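Local coordinates for disulphide isomerase (Xylella fastidiosa, PDB 3FK8), which probably acts as a thiol-disulphide oxidoreductase or isomerase of the thioredoxin family, at residues W40-D43 and C44-L47; A58-A61 and K62-V66; L78-S81 and Q82-D86; A114-R117 and K118-D121; G123-D126 and F127-I131. One frame throughout, in Å; residues are numbered along the deposited sequence.

Interaction 1 (W40-D43 and C44-L47). With FMT (formic acid), chain B.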
loop_
_atom_site.group_PDB
_atom_site.type_symbol
_atom_site.label_atom_id
_atom_site.label_comp_id
_atom_site.label_asym_id
_atom_site.label_seq_id
_atom_site.Cartn_x
_atom_site.Cartn_y
_atom_site.Cartn_z
ATOM N N TRP A 40 -3.092 9.686 10.653
ATOM C CA TRP A 40 -3.505 11.095 10.652
ATOM C C TRP A 40 -3.954 11.559 9.292
ATOM O O TRP A 40 -4.572 12.614 9.199
ATOM C CB TRP A 40 -2.377 12.011 11.174
ATOM C CG TRP A 40 -1.162 11.971 10.346
ATOM C CD1 TRP A 40 -0.018 11.206 10.589
ATOM C CD2 TRP A 40 -0.901 12.699 9.123
ATOM N NE1 TRP A 40 0.898 11.429 9.584
ATOM C CE2 TRP A 40 0.391 12.311 8.661
ATOM C CE3 TRP A 40 -1.629 13.625 8.362
ATOM C CZ2 TRP A 40 0.964 12.847 7.495
ATOM C CZ3 TRP A 40 -1.063 14.152 7.223
ATOM C CH2 TRP A 40 0.223 13.762 6.788
ATOM N N CYS A 41 -3.601 10.829 8.228
ATOM C CA CYS A 41 -3.831 11.319 6.888
ATOM C C CYS A 41 -5.188 10.900 6.340
ATOM O O CYS A 41 -5.501 9.708 6.225
ATOM C CB CYS A 41 -2.743 10.787 6.017
ATOM S SG CYS A 41 -3.045 11.223 4.237
ATOM N N THR A 42 -6.019 11.902 6.078
ATOM C CA THR A 42 -7.385 11.620 5.677
ATOM C C THR A 42 -7.415 10.894 4.327
ATOM O O THR A 42 -8.302 10.084 4.100
ATOM C CB THR A 42 -8.281 12.896 5.737
ATOM O OG1 THR A 42 -7.815 13.895 4.804
ATOM C CG2 THR A 42 -8.225 13.441 7.133
ATOM N N ASP A 43 -6.458 11.171 3.411
ATOM C CA ASP A 43 -6.410 10.409 2.177
ATOM C C ASP A 43 -6.052 8.960 2.386
ATOM O O ASP A 43 -6.599 8.053 1.747
ATOM C CB ASP A 43 -5.449 11.086 1.213
ATOM C CG ASP A 43 -5.911 12.483 0.895
ATOM O OD1 ASP A 43 -6.890 12.630 0.098
ATOM O OD2 ASP A 43 -5.367 13.441 1.461
ATOM N N CYS A 44 -5.169 8.692 3.359
ATOM C CA CYS A 44 -4.845 7.304 3.692
ATOM C C CYS A 44 -6.038 6.571 4.294
ATOM O O CYS A 44 -6.279 5.396 3.974
ATOM C CB CYS A 44 -3.728 7.260 4.705
ATOM S SG CYS A 44 -2.127 7.889 4.097
ATOM N N ARG A 45 -6.786 7.263 5.167
ATOM C CA ARG A 45 -7.964 6.645 5.734
ATOM C C ARG A 45 -9.013 6.362 4.658
ATOM O O ARG A 45 -9.658 5.325 4.657
ATOM C CB ARG A 45 -8.562 7.516 6.835
ATOM C CG ARG A 45 -7.593 7.704 8.045
ATOM C CD ARG A 45 -8.258 8.294 9.310
ATOM N NE ARG A 45 -8.974 9.546 9.020
ATOM C CZ ARG A 45 -8.465 10.779 9.119
ATOM N NH1 ARG A 45 -7.214 10.981 9.495
ATOM N NH2 ARG A 45 -9.228 11.836 8.854
ATOM N N ALA A 46 -9.182 7.297 3.717
ATOM C CA ALA A 46 -10.134 7.089 2.629
ATOM C C ALA A 46 -9.746 5.932 1.724
ATOM O O ALA A 46 -10.607 5.150 1.299
ATOM C CB ALA A 46 -10.318 8.365 1.850
ATOM N N LEU A 47 -8.453 5.821 1.394
ATOM C CA LEU A 47 -8.015 4.726 0.568
ATOM C C LEU A 47 -8.314 3.401 1.260
ATOM O O LEU A 47 -8.842 2.456 0.643
ATOM C CB LEU A 47 -6.507 4.860 0.272
ATOM C CG LEU A 47 -5.914 3.720 -0.541
ATOM C CD1 LEU A 47 -6.528 3.577 -1.894
ATOM C CD2 LEU A 47 -4.386 3.828 -0.607
HETATM C C FMT B . -4.368 15.030 5.940
HETATM O O1 FMT B . -5.174 14.817 6.864
HETATM O O2 FMT B . -4.304 14.414 4.862
#
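Cys-41 and Cys-44 meet at the start of helix 42-51 in an arrangement consistent with the CxxC motif of the thioredoxin fold, here with both thiols free. The pair shows how a sulfur at the N-cap can accept a backbone N-H of the first helical turn. From Cys-41, CB lies 3.5 Å from Cys-44 SG. Its own SG stands anti to the backbone N (chi1 174°), a turn that carries it over the first turn of the helix. There it accepts from Cys-44 N at 3.4 Å, an N-cap bond, and comes within 3.5 Å of Cys-44 SG. Behind the sulfurs, Arg-45 N donates to Cys-41 O at 3.0 Å. The Arg-45 chain folds back over the same carbonyl: its CG is 3.4 Å from Cys-41 O, and that oxygen lies over one face of the guanidinium. Arg-45 NH1 bonds to Asn-39 O, so the tip is tied to the loop before the helix. Asp-43 instead turns to a salt bridge with Arg-117, while Trp-40 NE1 reaches Gly-72 O. A formic acid molecule, probably from the crystallisation liquor, sits at the edge of the Trp-40 ring, its C 3.7 Å from Trp-40 CZ3. Thr-42 N, at the very start of the helix, donates to its O1 over 3.1 Å in a nearly straight bond of 165°.

Interaction 2 (A58-A61 and K62-V66)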
loop_
_atom_site.group_PDB
_atom_site.type_symbol
_atom_site.label_atom_id
_atom_site.label_comp_id
_atom_site.label_asym_id
_atom_site.label_seq_id
_atom_site.Cartn_x
_atom_site.Cartn_y
_atom_site.Cartn_z
ATOM N N ALA A 58 -12.125 -8.024 -3.013
ATOM C CA ALA A 58 -11.999 -9.205 -3.827
ATOM C C ALA A 58 -10.900 -9.017 -4.835
ATOM O O ALA A 58 -10.100 -9.930 -5.040
ATOM C CB ALA A 58 -13.336 -9.511 -4.564
ATOM N N LEU A 59 -10.837 -7.839 -5.472
ATOM C CA LEU A 59 -9.745 -7.568 -6.437
ATOM C C LEU A 59 -8.372 -7.688 -5.779
ATOM O O LEU A 59 -7.464 -8.387 -6.305
ATOM C CB LEU A 59 -9.904 -6.171 -6.953
ATOM C CG LEU A 59 -8.797 -5.739 -7.915
ATOM C CD1 LEU A 59 -8.897 -6.407 -9.278
ATOM C CD2 LEU A 59 -8.743 -4.198 -8.107
ATOM N N ILE A 60 -8.223 -7.054 -4.607
ATOM C CA ILE A 60 -6.900 -6.997 -3.956
ATOM C C ILE A 60 -6.514 -8.393 -3.438
ATOM O O ILE A 60 -5.363 -8.871 -3.627
ATOM C CB ILE A 60 -6.908 -5.973 -2.788
ATOM C CG1 ILE A 60 -7.155 -4.522 -3.301
ATOM C CG2 ILE A 60 -5.599 -6.003 -2.012
ATOM C CD1 ILE A 60 -6.171 -4.020 -4.367
ATOM N N ALA A 61 -7.470 -9.080 -2.806
ATOM C CA ALA A 61 -7.162 -10.392 -2.224
ATOM C C ALA A 61 -6.781 -11.405 -3.308
ATOM O O ALA A 61 -5.883 -12.255 -3.109
ATOM C CB ALA A 61 -8.312 -10.899 -1.336
ATOM N N LYS A 62 -7.452 -11.342 -4.456
ATOM C CA LYS A 62 -7.140 -12.290 -5.518
ATOM C C LYS A 62 -5.728 -12.097 -6.106
ATOM O O LYS A 62 -5.035 -13.068 -6.488
ATOM C CB LYS A 62 -8.179 -12.171 -6.610
ATOM C CG LYS A 62 -7.814 -12.933 -7.904
ATOM C CD LYS A 62 -9.041 -13.116 -8.773
ATOM C CE LYS A 62 -8.749 -14.137 -9.869
ATOM N NZ LYS A 62 -7.613 -13.686 -10.721
ATOM N N HIS A 63 -5.307 -10.827 -6.179
ATOM C CA HIS A 63 -4.108 -10.499 -6.939
ATOM C C HIS A 63 -2.863 -10.173 -6.170
ATOM O O HIS A 63 -1.777 -10.281 -6.757
ATOM C CB HIS A 63 -4.408 -9.351 -7.877
ATOM C CG HIS A 63 -5.312 -9.747 -8.972
ATOM N ND1 HIS A 63 -6.652 -9.465 -8.942
ATOM C CD2 HIS A 63 -5.096 -10.469 -10.097
ATOM C CE1 HIS A 63 -7.229 -9.977 -10.017
ATOM N NE2 HIS A 63 -6.303 -10.570 -10.738
ATOM N N PHE A 64 -2.959 -9.810 -4.895
ATOM C CA PHE A 64 -1.804 -9.297 -4.146
ATOM C C PHE A 64 -1.684 -9.883 -2.781
ATOM O O PHE A 64 -2.685 -10.275 -2.155
ATOM C CB PHE A 64 -1.960 -7.776 -3.914
ATOM C CG PHE A 64 -2.031 -6.963 -5.175
ATOM C CD1 PHE A 64 -0.849 -6.630 -5.847
ATOM C CD2 PHE A 64 -3.278 -6.479 -5.653
ATOM C CE1 PHE A 64 -0.912 -5.889 -7.010
ATOM C CE2 PHE A 64 -3.337 -5.735 -6.818
ATOM C CZ PHE A 64 -2.139 -5.421 -7.491
ATOM N N GLU A 65 -0.455 -9.941 -2.298
ATOM C CA GLU A 65 -0.208 -9.969 -0.849
ATOM C C GLU A 65 -0.107 -8.512 -0.455
ATOM O O GLU A 65 0.257 -7.682 -1.305
ATOM C CB GLU A 65 1.096 -10.707 -0.554
ATOM C CG GLU A 65 1.057 -12.211 -0.939
ATOM C CD GLU A 65 0.018 -13.007 -0.183
ATOM O OE1 GLU A 65 -0.211 -12.749 1.025
ATOM O OE2 GLU A 65 -0.612 -13.897 -0.812
ATOM N N VAL A 66 -0.529 -8.139 0.735
ATOM C CA VAL A 66 -0.588 -6.691 1.076
ATOM C C VAL A 66 0.031 -6.433 2.446
ATOM O O VAL A 66 -0.162 -7.208 3.397
ATOM C CB VAL A 66 -2.027 -6.215 1.191
ATOM C CG1 VAL A 66 -2.105 -4.721 1.517
ATOM C CG2 VAL A 66 -2.806 -6.501 -0.050
#
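Helix 54-63 ends with backbone bonds that lengthen and bend toward His-63, and the chain leaves helical geometry at Phe-64, whose N still donates to Ile-60 O at 2.9 Å. His-63 illustrates how a side chain can reinforce a helix end. With CG beside its own backbone N (chi1 -70°), the imidazole turns back along the helix, and ND1 donates to Leu-59 O at 3.0 Å, on a lone pair and close to the ring plane. Leu-59 O also accepts from His-63 N, so one residue grips this oxygen twice and the ring's rotation is fixed. Leu-59 CD1 lies 3.8 Å from ND1, and Lys-62 CG stands over the rim of one face. Ile-60 spreads its two branches: CD1 reaches Phe-64 CD2 at 4.0 Å, whereas CG2 meets Val-66 CG2 at 3.4 Å, tighter than normal carbon contact, the two side chains crossing at about a right angle. Lys-30 NZ bonds to Ala-61 O, and Phe-64 packs against Leu-33 and Ile-131. Helix and strand are thereby folded together at the turn that completes the beta-alpha-beta crossover from strand 32-37 to the parallel strand 65-70 of the thioredoxin fold.

Interaction 3 (L78-S81 and Q82-D86)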
loop_
_atom_site.group_PDB
_atom_site.type_symbol
_atom_site.label_atom_id
_atom_site.label_comp_id
_atom_site.label_asym_id
_atom_site.label_seq_id
_atom_site.Cartn_x
_atom_site.Cartn_y
_atom_site.Cartn_z
ATOM N N LEU A 78 11.221 5.327 7.575
ATOM C CA LEU A 78 11.651 6.054 6.387
ATOM C C LEU A 78 12.651 5.265 5.568
ATOM O O LEU A 78 12.700 5.397 4.345
ATOM C CB LEU A 78 12.264 7.395 6.809
ATOM C CG LEU A 78 11.314 8.352 7.530
ATOM C CD1 LEU A 78 12.079 9.637 7.786
ATOM C CD2 LEU A 78 10.063 8.603 6.707
ATOM N N GLU A 79 13.470 4.456 6.210
ATOM C CA GLU A 79 14.435 3.676 5.467
ATOM C C GLU A 79 13.767 2.585 4.642
ATOM O O GLU A 79 14.310 2.153 3.648
ATOM C CB GLU A 79 15.508 3.127 6.376
ATOM C CG GLU A 79 15.124 1.926 7.162
ATOM C CD GLU A 79 14.142 2.126 8.285
ATOM O OE1 GLU A 79 13.751 3.283 8.635
ATOM O OE2 GLU A 79 13.775 1.071 8.864
ATOM N N LEU A 80 12.597 2.132 5.058
ATOM C CA LEU A 80 11.882 1.159 4.277
ATOM C C LEU A 80 11.269 1.815 3.029
ATOM O O LEU A 80 11.301 1.235 1.938
ATOM C CB LEU A 80 10.917 0.433 5.222
ATOM C CG LEU A 80 9.961 -0.608 4.727
ATOM C CD1 LEU A 80 10.736 -1.747 4.111
ATOM C CD2 LEU A 80 9.126 -1.117 5.907
ATOM N N SER A 81 10.789 3.058 3.158
ATOM C CA SER A 81 10.436 3.821 1.974
ATOM C C SER A 81 11.659 3.982 1.039
ATOM O O SER A 81 11.575 3.780 -0.162
ATOM C CB SER A 81 9.824 5.186 2.374
ATOM O OG SER A 81 9.572 5.950 1.197
ATOM N N GLN A 82 12.783 4.396 1.606
ATOM C CA GLN A 82 13.972 4.613 0.767
ATOM C C GLN A 82 14.387 3.343 0.036
ATOM O O GLN A 82 14.835 3.404 -1.103
ATOM C CB GLN A 82 15.120 5.128 1.609
ATOM C CG GLN A 82 14.909 6.549 2.110
ATOM C CD GLN A 82 16.074 7.002 2.965
ATOM O OE1 GLN A 82 16.455 6.337 3.918
ATOM N NE2 GLN A 82 16.636 8.156 2.624
ATOM N N ALA A 83 14.226 2.176 0.675
ATOM C CA ALA A 83 14.682 0.910 0.101
ATOM C C ALA A 83 13.902 0.533 -1.147
ATOM O O ALA A 83 14.393 -0.175 -2.000
ATOM C CB ALA A 83 14.583 -0.214 1.136
ATOM N N TYR A 84 12.646 1.012 -1.193
ATOM C CA TYR A 84 11.682 0.595 -2.204
ATOM C C TYR A 84 11.349 1.741 -3.132
ATOM O O TYR A 84 10.296 1.742 -3.780
ATOM C CB TYR A 84 10.432 -0.054 -1.549
ATOM C CG TYR A 84 10.691 -1.420 -1.072
ATOM C CD1 TYR A 84 10.724 -2.492 -1.957
ATOM C CD2 TYR A 84 10.967 -1.686 0.272
ATOM C CE1 TYR A 84 11.044 -3.769 -1.519
ATOM C CE2 TYR A 84 11.265 -2.997 0.724
ATOM C CZ TYR A 84 11.263 -4.041 -0.171
ATOM O OH TYR A 84 11.650 -5.290 0.272
ATOM N N GLY A 85 12.271 2.695 -3.247
ATOM C CA GLY A 85 12.174 3.701 -4.286
ATOM C C GLY A 85 11.536 5.022 -3.909
ATOM O O GLY A 85 11.068 5.747 -4.805
ATOM N N ASP A 86 11.562 5.364 -2.617
ATOM C CA ASP A 86 11.029 6.637 -2.100
ATOM C C ASP A 86 9.595 6.925 -2.470
ATOM O O ASP A 86 9.320 8.054 -2.857
ATOM C CB ASP A 86 11.916 7.802 -2.525
ATOM C CG ASP A 86 13.304 7.702 -1.970
ATOM O OD1 ASP A 86 13.451 7.671 -0.727
ATOM O OD2 ASP A 86 14.255 7.704 -2.784
HETATM O O HOH W 1 11.378 7.995 1.022
#
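Leu-78 and Gln-82 meet through the backbone of helix 78-83: Gln-82 N donates to Leu-78 O at 2.9 Å, and Gln-82 CG lies 3.3 Å from the same oxygen. The amide of Gln-82 extends from there along the surface, so that OE1 comes alongside Glu-79. Glu-79 gives its carbonyl to Ala-83 N, while its carboxylate turns the other way, OE2 accepting from Trp-15 NE1 of helix 14-28. Leu-80 comes next. Its carbonyl oxygen lies at the edge of the Tyr-84 ring, near the ring plane and 3.4 Å from CD2. In one of its two conformers Leu-80 also sets CD1 3.6 Å from Tyr-84 CE2, a contact correspondingly less certain. The ring itself reaches across to Leu-22 of helix 14-28 and to Leu-34, Val-96 and Val-98 of the sheet. Ser-81 follows, and its carbonyl oxygen accepts from Tyr-84 N at 3.1 Å and from Asp-86 N at 2.9 Å, the two donors arriving from opposite faces of the carbonyl plane. Its hydroxyl, swung away from the backbone N (chi1 176°), shares a water with Asp-86: the water is 2.7 Å from Ser-81 OG and donates to Asp-86 OD1. The six-to-one bond from Asp-86 N to Ser-81 O and the weak one from Gly-85 N to Gln-82 O, with Gly-85 in left-handed geometry (phi 96°), make a Schellman motif closing the helix.

Interaction 4 (A114-R117 and K118-D121)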
loop_
_atom_site.group_PDB
_atom_site.type_symbol
_atom_site.label_atom_id
_atom_site.label_comp_id
_atom_site.label_asym_id
_atom_site.label_seq_id
_atom_site.Cartn_x
_atom_site.Cartn_y
_atom_site.Cartn_z
ATOM N N ALA A 114 -2.405 10.580 -3.751
ATOM C CA ALA A 114 -2.300 11.541 -2.652
ATOM C C ALA A 114 -3.607 12.323 -2.402
ATOM O O ALA A 114 -3.734 12.982 -1.375
ATOM C CB ALA A 114 -1.112 12.444 -2.860
ATOM N N ASN A 115 -4.547 12.258 -3.351
ATOM C CA ASN A 115 -5.885 12.829 -3.147
ATOM C C ASN A 115 -6.945 11.753 -3.080
ATOM O O ASN A 115 -8.080 11.979 -3.513
ATOM C CB ASN A 115 -6.165 13.918 -4.185
ATOM C CG ASN A 115 -5.415 15.185 -3.819
ATOM O OD1 ASN A 115 -5.840 15.932 -2.930
ATOM N ND2 ASN A 115 -4.256 15.401 -4.458
ATOM N N ALA A 116 -6.605 10.589 -2.503
ATOM C CA ALA A 116 -7.564 9.467 -2.471
ATOM C C ALA A 116 -8.888 9.827 -1.784
ATOM O O ALA A 116 -9.906 9.230 -2.115
ATOM C CB ALA A 116 -6.931 8.251 -1.804
ATOM N N ARG A 117 -8.922 10.789 -0.861
ATOM C CA ARG A 117 -10.221 11.164 -0.256
ATOM C C ARG A 117 -11.231 11.708 -1.269
ATOM O O ARG A 117 -12.416 11.724 -0.971
ATOM C CB ARG A 117 -10.036 12.134 0.933
ATOM C CG ARG A 117 -9.905 13.554 0.468
ATOM C CD ARG A 117 -9.091 14.372 1.529
ATOM N NE ARG A 117 -8.995 15.752 1.059
ATOM C CZ ARG A 117 -8.190 16.179 0.066
ATOM N NH1 ARG A 117 -7.312 15.343 -0.544
ATOM N NH2 ARG A 117 -8.291 17.480 -0.305
ATOM N N LYS A 118 -10.757 12.179 -2.426
ATOM C CA LYS A 118 -11.587 12.747 -3.470
ATOM C C LYS A 118 -11.903 11.705 -4.531
ATOM O O LYS A 118 -12.719 11.987 -5.409
ATOM C CB LYS A 118 -10.853 13.911 -4.147
ATOM C CG LYS A 118 -10.564 15.140 -3.283
ATOM C CD LYS A 118 -11.801 15.668 -2.560
ATOM C CE LYS A 118 -11.570 16.907 -1.685
ATOM N NZ LYS A 118 -12.867 17.487 -1.104
HETATM N N MSE A 119 -11.234 10.550 -4.511
HETATM C CA MSE A 119 -11.431 9.535 -5.533
HETATM C C MSE A 119 -12.692 8.747 -5.265
HETATM O O MSE A 119 -13.104 8.564 -4.114
HETATM C CB MSE A 119 -10.192 8.654 -5.592
HETATM C CG MSE A 119 -8.985 9.394 -6.111
HETATM SE SE MSE A 119 -7.382 8.230 -6.186
HETATM C CE MSE A 119 -7.999 7.052 -7.608
ATOM N N SER A 120 -13.325 8.298 -6.327
ATOM C CA SER A 120 -14.481 7.418 -6.170
ATOM C C SER A 120 -14.017 5.993 -5.939
ATOM O O SER A 120 -12.853 5.631 -6.218
ATOM C CB SER A 120 -15.336 7.467 -7.435
ATOM O OG SER A 120 -14.641 6.906 -8.516
ATOM N N ASP A 121 -14.926 5.124 -5.463
ATOM C CA ASP A 121 -14.600 3.707 -5.348
ATOM C C ASP A 121 -14.209 3.121 -6.715
ATOM O O ASP A 121 -13.339 2.260 -6.785
ATOM C CB ASP A 121 -15.768 2.906 -4.771
ATOM C CG ASP A 121 -15.954 3.121 -3.288
ATOM O OD1 ASP A 121 -14.998 3.501 -2.590
ATOM O OD2 ASP A 121 -17.047 2.814 -2.779
HETATM O O HOH W 2 -12.312 8.062 -1.362
HETATM O O HOH W 3 -10.591 18.800 0.837
#
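Arg-117 and Lys-118 run side by side and point the same way, the lysine chain passing over the guanidinium. Lys-118 CG stands about 4.2 Å above the centre of that flat group, and further out CE lies over the same face, 3.6 Å from Arg-117 NH2. The bend of the lysine at chi2 (-52°) brings its aliphatic part alongside the arginine instead of leading it straight out. In its own plane the guanidinium is held by partners at its edge. Arg-117 NH1 donates to Asn-115 OD1 at 2.9 Å, nearly straight at 164°, and also makes a salt bridge with Asp-43 of helix 42-51. NH2 gives a proton to a water at 2.9 Å, which receives a weak bond from Lys-118 NZ as well. Two positive groups thus come close on the surface, and the carboxylate of Asp-43 probably eases the cost. Met-119, built as selenomethionine, takes a different course: its selenium leads away from the turn past Ala-116, with SE 3.9 Å from Ala-116 CA. The backbone beneath makes tight turns, Lys-118 N donating to Asn-115 O at 2.9 Å and Met-119 N to Ala-116 O at 3.0 Å. A second water donates to Ala-116 O and Met-119 O, pinning the chain as it straightens. Ser-120 then supplies an N-cap, its OG bonded to Gly-123 N. Successive bonds three residues apart mark a 3-10 turn, which here leads into the capped C-terminal helix of a thioredoxin fold.

Interaction 5 (G123-D126 and F127-I131)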
loop_
_atom_site.group_PDB
_atom_site.type_symbol
_atom_site.label_atom_id
_atom_site.label_comp_id
_atom_site.label_asym_id
_atom_site.label_seq_id
_atom_site.Cartn_x
_atom_site.Cartn_y
_atom_site.Cartn_z
ATOM N N GLY A 123 -12.765 4.819 -9.222
ATOM C CA GLY A 123 -11.416 5.325 -9.543
ATOM C C GLY A 123 -10.357 4.506 -8.813
ATOM O O GLY A 123 -9.332 4.185 -9.401
ATOM N N ILE A 124 -10.622 4.150 -7.552
ATOM C CA ILE A 124 -9.682 3.354 -6.794
ATOM C C ILE A 124 -9.600 1.932 -7.373
ATOM O O ILE A 124 -8.503 1.387 -7.601
ATOM C CB ILE A 124 -10.026 3.417 -5.275
ATOM C CG1 ILE A 124 -9.690 4.826 -4.806
ATOM C CG2 ILE A 124 -9.273 2.342 -4.464
ATOM C CD1 ILE A 124 -10.259 5.165 -3.440
ATOM N N TYR A 125 -10.769 1.339 -7.661
ATOM C CA TYR A 125 -10.795 0.055 -8.317
ATOM C C TYR A 125 -9.975 0.084 -9.609
ATOM O O TYR A 125 -9.126 -0.789 -9.825
ATOM C CB TYR A 125 -12.247 -0.365 -8.600
ATOM C CG TYR A 125 -12.305 -1.693 -9.332
ATOM C CD1 TYR A 125 -12.325 -2.893 -8.625
ATOM C CD2 TYR A 125 -12.270 -1.750 -10.736
ATOM C CE1 TYR A 125 -12.359 -4.140 -9.302
ATOM C CE2 TYR A 125 -12.291 -2.954 -11.412
ATOM C CZ TYR A 125 -12.325 -4.153 -10.692
ATOM O OH TYR A 125 -12.365 -5.369 -11.349
ATOM N N ASP A 126 -10.195 1.101 -10.443
ATOM C CA ASP A 126 -9.547 1.132 -11.758
ATOM C C ASP A 126 -8.023 1.223 -11.579
ATOM O O ASP A 126 -7.244 0.643 -12.368
ATOM C CB ASP A 126 -10.039 2.301 -12.596
ATOM C CG ASP A 126 -11.446 2.102 -13.130
ATOM O OD1 ASP A 126 -11.962 0.968 -13.071
ATOM O OD2 ASP A 126 -12.008 3.119 -13.557
ATOM N N PHE A 127 -7.582 2.005 -10.594
ATOM C CA PHE A 127 -6.146 2.171 -10.356
ATOM C C PHE A 127 -5.508 0.799 -10.081
ATOM O O PHE A 127 -4.478 0.426 -10.672
ATOM C CB PHE A 127 -5.927 3.115 -9.165
ATOM C CG PHE A 127 -4.468 3.288 -8.833
ATOM C CD1 PHE A 127 -3.746 4.304 -9.426
ATOM C CD2 PHE A 127 -3.829 2.408 -7.964
ATOM C CE1 PHE A 127 -2.373 4.444 -9.161
ATOM C CE2 PHE A 127 -2.442 2.543 -7.682
ATOM C CZ PHE A 127 -1.753 3.545 -8.269
ATOM N N PHE A 128 -6.075 0.030 -9.165
ATOM C CA PHE A 128 -5.495 -1.257 -8.817
ATOM C C PHE A 128 -5.723 -2.328 -9.882
ATOM O O PHE A 128 -4.855 -3.145 -10.164
ATOM C CB PHE A 128 -5.976 -1.692 -7.410
ATOM C CG PHE A 128 -5.386 -0.845 -6.317
ATOM C CD1 PHE A 128 -4.058 -1.104 -5.887
ATOM C CD2 PHE A 128 -6.034 0.261 -5.809
ATOM C CE1 PHE A 128 -3.461 -0.308 -4.923
ATOM C CE2 PHE A 128 -5.424 1.075 -4.880
ATOM C CZ PHE A 128 -4.134 0.798 -4.436
ATOM N N ALA A 129 -6.862 -2.242 -10.563
ATOM C CA ALA A 129 -7.165 -3.173 -11.661
ATOM C C ALA A 129 -6.147 -3.028 -12.790
ATOM O O ALA A 129 -5.735 -4.049 -13.378
ATOM C CB ALA A 129 -8.587 -2.956 -12.185
ATOM N N LYS A 130 -5.733 -1.799 -13.129
ATOM C CA LYS A 130 -4.731 -1.582 -14.170
ATOM C C LYS A 130 -3.455 -2.349 -13.867
ATOM O O LYS A 130 -2.822 -2.890 -14.780
ATOM C CB LYS A 130 -4.436 -0.098 -14.348
ATOM C CG LYS A 130 -3.626 0.232 -15.593
ATOM C CD LYS A 130 -4.343 1.270 -16.412
ATOM C CE LYS A 130 -4.435 2.578 -15.645
ATOM N NZ LYS A 130 -5.250 2.485 -14.397
ATOM N N ILE A 131 -3.039 -2.372 -12.588
ATOM C CA ILE A 131 -1.842 -3.093 -12.203
ATOM C C ILE A 131 -2.027 -4.602 -12.451
ATOM O O ILE A 131 -1.075 -5.289 -12.842
ATOM C CB ILE A 131 -1.519 -2.814 -10.741
ATOM C CG1 ILE A 131 -1.137 -1.347 -10.534
ATOM C CG2 ILE A 131 -0.426 -3.768 -10.235
ATOM C CD1 ILE A 131 -1.247 -0.875 -9.055
#
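Helix 121-132, the C-terminal helix of the thioredoxin fold, provides a clear case of side chains one turn apart sharing a surface. Ile-124 and Phe-128 lie side by side, pointing the same way, with Ile-124 CG2 4.1 Å from Phe-128 CE2. The ring also turns an edge to the backbone: Phe-128 CD2 is 3.3 Å from Ile-124 O, the oxygen that accepts from Phe-128 N at 3.2 Å. Over the centre of one Phe-128 face stands Phe-127 CD2, 3.6 Å above the ring. Elsewhere round the helix, Tyr-125 CE2 approaches Ala-129 CB at 3.8 Å. The tyrosine ring reaches that methyl because CG stands opposite the backbone N (chi1 178°), beside the carbonyl whose O takes the bond from Ala-129 N. Asp-126 O accepts from Lys-130 N at 3.0 Å, while Asp-126 OD1 is engaged by Gln-122 NE2. These residues divide the surroundings among them. Ile-124 fits against Leu-47 and Leu-51 of helix 42-51, Phe-128 against Leu-51 and against Leu-59 and Ile-60 of helix 54-63, and Tyr-125 forms a cation-pi contact with Lys-55, whereas Phe-127 turns to Thr-108 just past strand 104-107.

Overall arrangement
In chain order the five contacts fall on helix 42-51, the end of helix 54-63, helix 78-83, the loop after strand 104-107 and helix 121-132. Interactions 1 and 4 are about 9 Å apart between centres and are joined by the salt bridge of Asp-43 with Arg-117, which ties the 3-10 turn to the probable CxxC site. Interaction 5 touches interactions 1, 2 and 4, so the last helix gathers segments distant in sequence. Interaction 3 stands apart: its centre is about 22 Å from that of interaction 2, and it touches none of the others. Interaction 2 enters edge strand 65-70 of the four-stranded sheet, on which Tyr-84 of interaction 3 packs, as fits one thioredoxin domain.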